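Local atomic coordinates of NAD(P)-dependent oxidoreductase (Pseudomonas putida, PDB entry 7A3W), a protein that probably uses NADPH to reduce imines and related substrates, acting as a multifunctional biocatalyst for conjugate reduction and reductive amination. Residues B[85-99]-B[114-126]. Numbering follows the deposited sequence. Where two conformers were deposited one is given.
Sequences LDPLLNMSGKTIVNM and VDQHNGLYVDAGI
Asn98 donates through ND2 to Tyr121 OH at 3.0 Å, the amide and ring planes standing 67° apart. Tyr121 swings its ring out opposite the backbone N (chi1 -174°), which brings CD1 within 3.9 Å of Ile96 CG2 and carries the hydroxyl to Asn98 and, by a weak bond, to Asp123 OD1. A phenylalanine here lacks the hydroxyl and would probably leave Asn98 ND2 without this acceptor and Asp123 OD1 without its weak donor. Asp123 OD1 also pairs with Lys75, while Ser100 N holds Asn98 OD1.

Beneath these side chains, strands 95-98 and 120-126 run parallel, 19° apart, as neighbours in a Rossmann-type sheet; helix 104-116 makes the right-handed beta-alpha-beta crossover. Ile96 N bonds to Leu120 O and Ile96 O accepts from Val122 N. On the other sheet face, small, branched Val97 and Val122 lie side by side. The small methyl of Ala124 lets Met99 CG pack against CB at 3.7 Å.

Where the helix ends in a Schellman motif at Asn118, flexible Met91 lays CE over one His117 face, 3.9 Å from the centroid, with Pro87 O over the opposite face. Arg113 O accepts from His117 ND1 and, weakly, Asp86 O from NE2, which together probably limit the ring's rotation, and Met91 N binds His117 O at 2.7 Å.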
loop_
_atom_site.group_PDB
_atom_site.type_symbol
_atom_site.label_atom_id
_atom_site.label_comp_id
_atom_site.label_asym_id
_atom_site.label_seq_id
_atom_site.Cartn_x
_atom_site.Cartn_y
_atom_site.Cartn_z
ATOM N N LEU B 85 -33.516 -1.857 24.867
ATOM C CA LEU B 85 -33.560 -0.840 25.951
ATOM C C LEU B 85 -35.017 -0.454 26.197
ATOM O O LEU B 85 -35.802 -0.411 25.238
ATOM C CB LEU B 85 -32.812 0.426 25.507
ATOM C CG LEU B 85 -31.375 0.608 25.967
ATOM C CD1 LEU B 85 -30.619 -0.695 26.066
ATOM C CD2 LEU B 85 -30.669 1.578 25.036
ATOM N N ASP B 86 -35.349 -0.053 27.413
ATOM C CA ASP B 86 -36.532 0.817 27.656
ATOM C C ASP B 86 -36.466 2.024 26.718
ATOM O O ASP B 86 -35.495 2.790 26.782
ATOM C CB ASP B 86 -36.529 1.238 29.121
ATOM C CG ASP B 86 -37.662 2.137 29.568
ATOM O OD1 ASP B 86 -38.452 2.609 28.701
ATOM O OD2 ASP B 86 -37.686 2.403 30.777
ATOM N N PRO B 87 -37.512 2.298 25.896
ATOM C CA PRO B 87 -37.481 3.427 24.965
ATOM C C PRO B 87 -37.292 4.772 25.684
ATOM O O PRO B 87 -36.827 5.698 25.058
ATOM C CB PRO B 87 -38.838 3.388 24.256
ATOM C CG PRO B 87 -39.284 1.960 24.432
ATOM C CD PRO B 87 -38.789 1.569 25.811
ATOM N N LEU B 88 -37.653 4.836 26.967
ATOM C CA LEU B 88 -37.576 6.067 27.780
ATOM C C LEU B 88 -36.266 6.103 28.561
ATOM O O LEU B 88 -36.162 6.965 29.432
ATOM C CB LEU B 88 -38.784 6.106 28.726
ATOM C CG LEU B 88 -40.167 6.116 28.062
ATOM C CD1 LEU B 88 -41.256 6.228 29.117
ATOM C CD2 LEU B 88 -40.314 7.228 27.014
ATOM N N LEU B 89 -35.326 5.184 28.345
ATOM C CA LEU B 89 -34.045 5.246 29.089
ATOM C C LEU B 89 -33.457 6.630 28.829
ATOM O O LEU B 89 -33.405 7.058 27.669
ATOM C CB LEU B 89 -33.110 4.123 28.640
ATOM C CG LEU B 89 -31.903 3.891 29.547
ATOM C CD1 LEU B 89 -31.341 2.493 29.362
ATOM C CD2 LEU B 89 -30.828 4.924 29.297
ATOM N N ASN B 90 -33.083 7.354 29.871
ATOM C CA ASN B 90 -32.643 8.758 29.714
ATOM C C ASN B 90 -31.141 8.797 29.480
ATOM O O ASN B 90 -30.405 8.445 30.410
ATOM C CB ASN B 90 -32.992 9.625 30.918
ATOM C CG ASN B 90 -32.770 11.095 30.642
ATOM O OD1 ASN B 90 -32.333 11.478 29.561
ATOM N ND2 ASN B 90 -33.035 11.925 31.634
ATOM N N MET B 91 -30.700 9.221 28.285
ATOM C CA MET B 91 -29.246 9.278 27.969
ATOM C C MET B 91 -28.748 10.724 28.024
ATOM O O MET B 91 -27.623 10.989 27.546
ATOM C CB MET B 91 -28.964 8.675 26.596
ATOM C CG MET B 91 -29.340 7.207 26.519
ATOM S SD MET B 91 -28.666 6.466 25.038
ATOM C CE MET B 91 -29.537 4.903 25.013
ATOM N N SER B 92 -29.565 11.645 28.553
ATOM C CA SER B 92 -29.158 13.055 28.775
ATOM C C SER B 92 -27.752 13.090 29.387
ATOM O O SER B 92 -27.514 12.370 30.374
ATOM C CB SER B 92 -30.158 13.795 29.640
ATOM O OG SER B 92 -29.589 14.987 30.158
ATOM N N GLY B 93 -26.855 13.889 28.803
ATOM C CA GLY B 93 -25.498 14.115 29.325
ATOM C C GLY B 93 -24.532 13.008 28.919
ATOM O O GLY B 93 -23.357 13.077 29.311
ATOM N N LYS B 94 -24.991 11.994 28.186
ATOM C CA LYS B 94 -24.157 10.814 27.848
ATOM C C LYS B 94 -23.744 10.879 26.377
ATOM O O LYS B 94 -24.606 11.168 25.510
ATOM C CB LYS B 94 -24.894 9.500 28.100
ATOM C CG LYS B 94 -25.353 9.229 29.519
ATOM C CD LYS B 94 -25.998 7.857 29.648
ATOM C CE LYS B 94 -26.562 7.536 31.009
ATOM N NZ LYS B 94 -25.540 7.637 32.083
ATOM N N THR B 95 -22.490 10.546 26.095
ATOM C CA THR B 95 -21.929 10.504 24.729
ATOM C C THR B 95 -21.729 9.041 24.360
ATOM O O THR B 95 -20.991 8.340 25.058
ATOM C CB THR B 95 -20.631 11.297 24.614
ATOM O OG1 THR B 95 -21.004 12.647 24.868
ATOM C CG2 THR B 95 -19.962 11.182 23.265
ATOM N N ILE B 96 -22.426 8.613 23.327
ATOM C CA ILE B 96 -22.203 7.290 22.695
ATOM C C ILE B 96 -21.170 7.465 21.577
ATOM O O ILE B 96 -21.404 8.268 20.689
ATOM C CB ILE B 96 -23.534 6.750 22.155
ATOM C CG1 ILE B 96 -24.506 6.461 23.295
ATOM C CG2 ILE B 96 -23.299 5.537 21.281
ATOM C CD1 ILE B 96 -24.285 5.136 23.933
ATOM N N VAL B 97 -20.084 6.694 21.624
ATOM C CA VAL B 97 -19.018 6.645 20.591
ATOM C C VAL B 97 -19.027 5.241 20.005
ATOM O O VAL B 97 -18.640 4.313 20.687
ATOM C CB VAL B 97 -17.635 6.998 21.142
ATOM C CG1 VAL B 97 -16.606 7.026 20.027
ATOM C CG2 VAL B 97 -17.658 8.340 21.855
ATOM N N ASN B 98 -19.476 5.128 18.760
ATOM C CA ASN B 98 -19.642 3.829 18.088
ATOM C C ASN B 98 -18.410 3.545 17.226
ATOM O O ASN B 98 -18.304 4.127 16.124
ATOM C CB ASN B 98 -20.930 3.906 17.290
ATOM C CG ASN B 98 -21.282 2.610 16.619
ATOM O OD1 ASN B 98 -20.534 1.635 16.705
ATOM N ND2 ASN B 98 -22.394 2.651 15.889
ATOM N N MET B 99 -17.502 2.677 17.699
ATOM C CA MET B 99 -16.263 2.277 16.993
ATOM C C MET B 99 -16.423 0.956 16.234
ATOM O O MET B 99 -15.397 0.394 15.759
ATOM C CB MET B 99 -15.120 2.158 18.007
ATOM C CG MET B 99 -14.791 3.484 18.609
ATOM S SD MET B 99 -13.427 3.281 19.736
ATOM C CE MET B 99 -13.295 4.956 20.368
ATOM N N VAL B 114 -30.352 7.339 19.295
ATOM C CA VAL B 114 -29.597 7.948 20.428
ATOM C C VAL B 114 -30.221 9.316 20.727
ATOM O O VAL B 114 -30.456 9.637 21.924
ATOM C CB VAL B 114 -28.079 8.022 20.177
ATOM C CG1 VAL B 114 -27.361 8.906 21.194
ATOM C CG2 VAL B 114 -27.453 6.633 20.138
ATOM N N ASP B 115 -30.549 10.060 19.681
ATOM C CA ASP B 115 -31.186 11.392 19.820
ATOM C C ASP B 115 -32.538 11.261 20.535
ATOM O O ASP B 115 -32.810 12.081 21.438
ATOM C CB ASP B 115 -31.346 12.101 18.482
ATOM C CG ASP B 115 -31.650 13.557 18.727
ATOM O OD1 ASP B 115 -30.842 14.227 19.439
ATOM O OD2 ASP B 115 -32.711 13.987 18.273
ATOM N N GLN B 116 -33.329 10.248 20.198
ATOM C CA GLN B 116 -34.642 9.982 20.855
ATOM C C GLN B 116 -34.488 9.781 22.372
ATOM O O GLN B 116 -35.457 10.055 23.097
ATOM C CB GLN B 116 -35.317 8.773 20.219
ATOM C CG GLN B 116 -35.780 9.080 18.807
ATOM C CD GLN B 116 -36.206 7.870 18.015
ATOM O OE1 GLN B 116 -35.900 6.723 18.334
ATOM N NE2 GLN B 116 -36.932 8.141 16.944
ATOM N N HIS B 117 -33.339 9.270 22.831
ATOM C CA HIS B 117 -33.004 9.042 24.257
ATOM C C HIS B 117 -32.337 10.277 24.878
ATOM O O HIS B 117 -31.960 10.196 26.065
ATOM C CB HIS B 117 -32.069 7.830 24.375
ATOM C CG HIS B 117 -32.748 6.511 24.272
ATOM N ND1 HIS B 117 -32.979 5.870 23.074
ATOM C CD2 HIS B 117 -33.211 5.689 25.233
ATOM C CE1 HIS B 117 -33.587 4.714 23.301
ATOM N NE2 HIS B 117 -33.708 4.565 24.611
ATOM N N ASN B 118 -32.171 11.355 24.096
ATOM C CA ASN B 118 -31.515 12.629 24.506
ATOM C C ASN B 118 -30.019 12.403 24.735
ATOM O O ASN B 118 -29.369 13.226 25.440
ATOM C CB ASN B 118 -32.202 13.260 25.722
ATOM C CG ASN B 118 -33.639 13.637 25.435
ATOM O OD1 ASN B 118 -34.556 13.073 26.015
ATOM N ND2 ASN B 118 -33.842 14.561 24.515
ATOM N N GLY B 119 -29.468 11.368 24.105
ATOM C CA GLY B 119 -28.019 11.106 24.117
ATOM C C GLY B 119 -27.334 11.909 23.034
ATOM O O GLY B 119 -28.023 12.501 22.185
ATOM N N LEU B 120 -26.017 11.959 23.102
ATOM C CA LEU B 120 -25.126 12.633 22.129
ATOM C C LEU B 120 -24.372 11.528 21.397
ATOM O O LEU B 120 -23.962 10.566 22.075
ATOM C CB LEU B 120 -24.123 13.512 22.875
ATOM C CG LEU B 120 -24.531 14.920 23.307
ATOM C CD1 LEU B 120 -26.017 15.163 23.277
ATOM C CD2 LEU B 120 -23.958 15.210 24.681
ATOM N N TYR B 121 -24.170 11.657 20.089
ATOM C CA TYR B 121 -23.636 10.566 19.244
ATOM C C TYR B 121 -22.402 11.017 18.475
ATOM O O TYR B 121 -22.400 12.081 17.782
ATOM C CB TYR B 121 -24.698 10.073 18.264
ATOM C CG TYR B 121 -24.244 8.871 17.488
ATOM C CD1 TYR B 121 -24.014 7.656 18.112
ATOM C CD2 TYR B 121 -23.950 8.963 16.139
ATOM C CE1 TYR B 121 -23.569 6.547 17.402
ATOM C CE2 TYR B 121 -23.489 7.873 15.417
ATOM C CZ TYR B 121 -23.312 6.658 16.043
ATOM O OH TYR B 121 -22.889 5.592 15.293
ATOM N N VAL B 122 -21.358 10.193 18.568
ATOM C CA VAL B 122 -20.109 10.331 17.789
ATOM C C VAL B 122 -19.861 8.978 17.125
ATOM O O VAL B 122 -19.843 7.969 17.829
ATOM C CB VAL B 122 -18.944 10.770 18.693
ATOM C CG1 VAL B 122 -17.672 10.963 17.900
ATOM C CG2 VAL B 122 -19.307 12.035 19.439
ATOM N N ASP B 123 -19.684 8.985 15.808
ATOM C CA ASP B 123 -19.314 7.770 15.050
ATOM C C ASP B 123 -17.792 7.745 14.928
ATOM O O ASP B 123 -17.160 8.824 14.924
ATOM C CB ASP B 123 -20.042 7.724 13.713
ATOM C CG ASP B 123 -20.102 6.290 13.224
ATOM O OD1 ASP B 123 -20.712 5.497 13.944
ATOM O OD2 ASP B 123 -19.498 5.984 12.172
ATOM N N ALA B 124 -17.177 6.566 14.914
ATOM C CA ALA B 124 -15.707 6.475 15.017
ATOM C C ALA B 124 -15.207 5.256 14.242
ATOM O O ALA B 124 -16.009 4.382 13.824
ATOM C CB ALA B 124 -15.263 6.480 16.455
ATOM N N GLY B 125 -13.935 5.281 13.911
ATOM C CA GLY B 125 -13.306 4.203 13.135
ATOM C C GLY B 125 -11.884 4.037 13.614
ATOM O O GLY B 125 -11.144 5.044 13.628
ATOM N N ILE B 126 -11.547 2.825 14.049
ATOM C CA ILE B 126 -10.220 2.512 14.642
ATOM C C ILE B 126 -9.255 2.133 13.520
ATOM O O ILE B 126 -9.530 1.168 12.771
ATOM C CB ILE B 126 -10.306 1.423 15.717
ATOM C CG1 ILE B 126 -11.335 1.758 16.804
ATOM C CG2 ILE B 126 -8.919 1.185 16.289
ATOM C CD1 ILE B 126 -11.723 0.612 17.703
HETATM O O HOH W 1 -27.834 15.267 26.263
HETATM O O HOH W 2 -13.558 0.667 13.967
#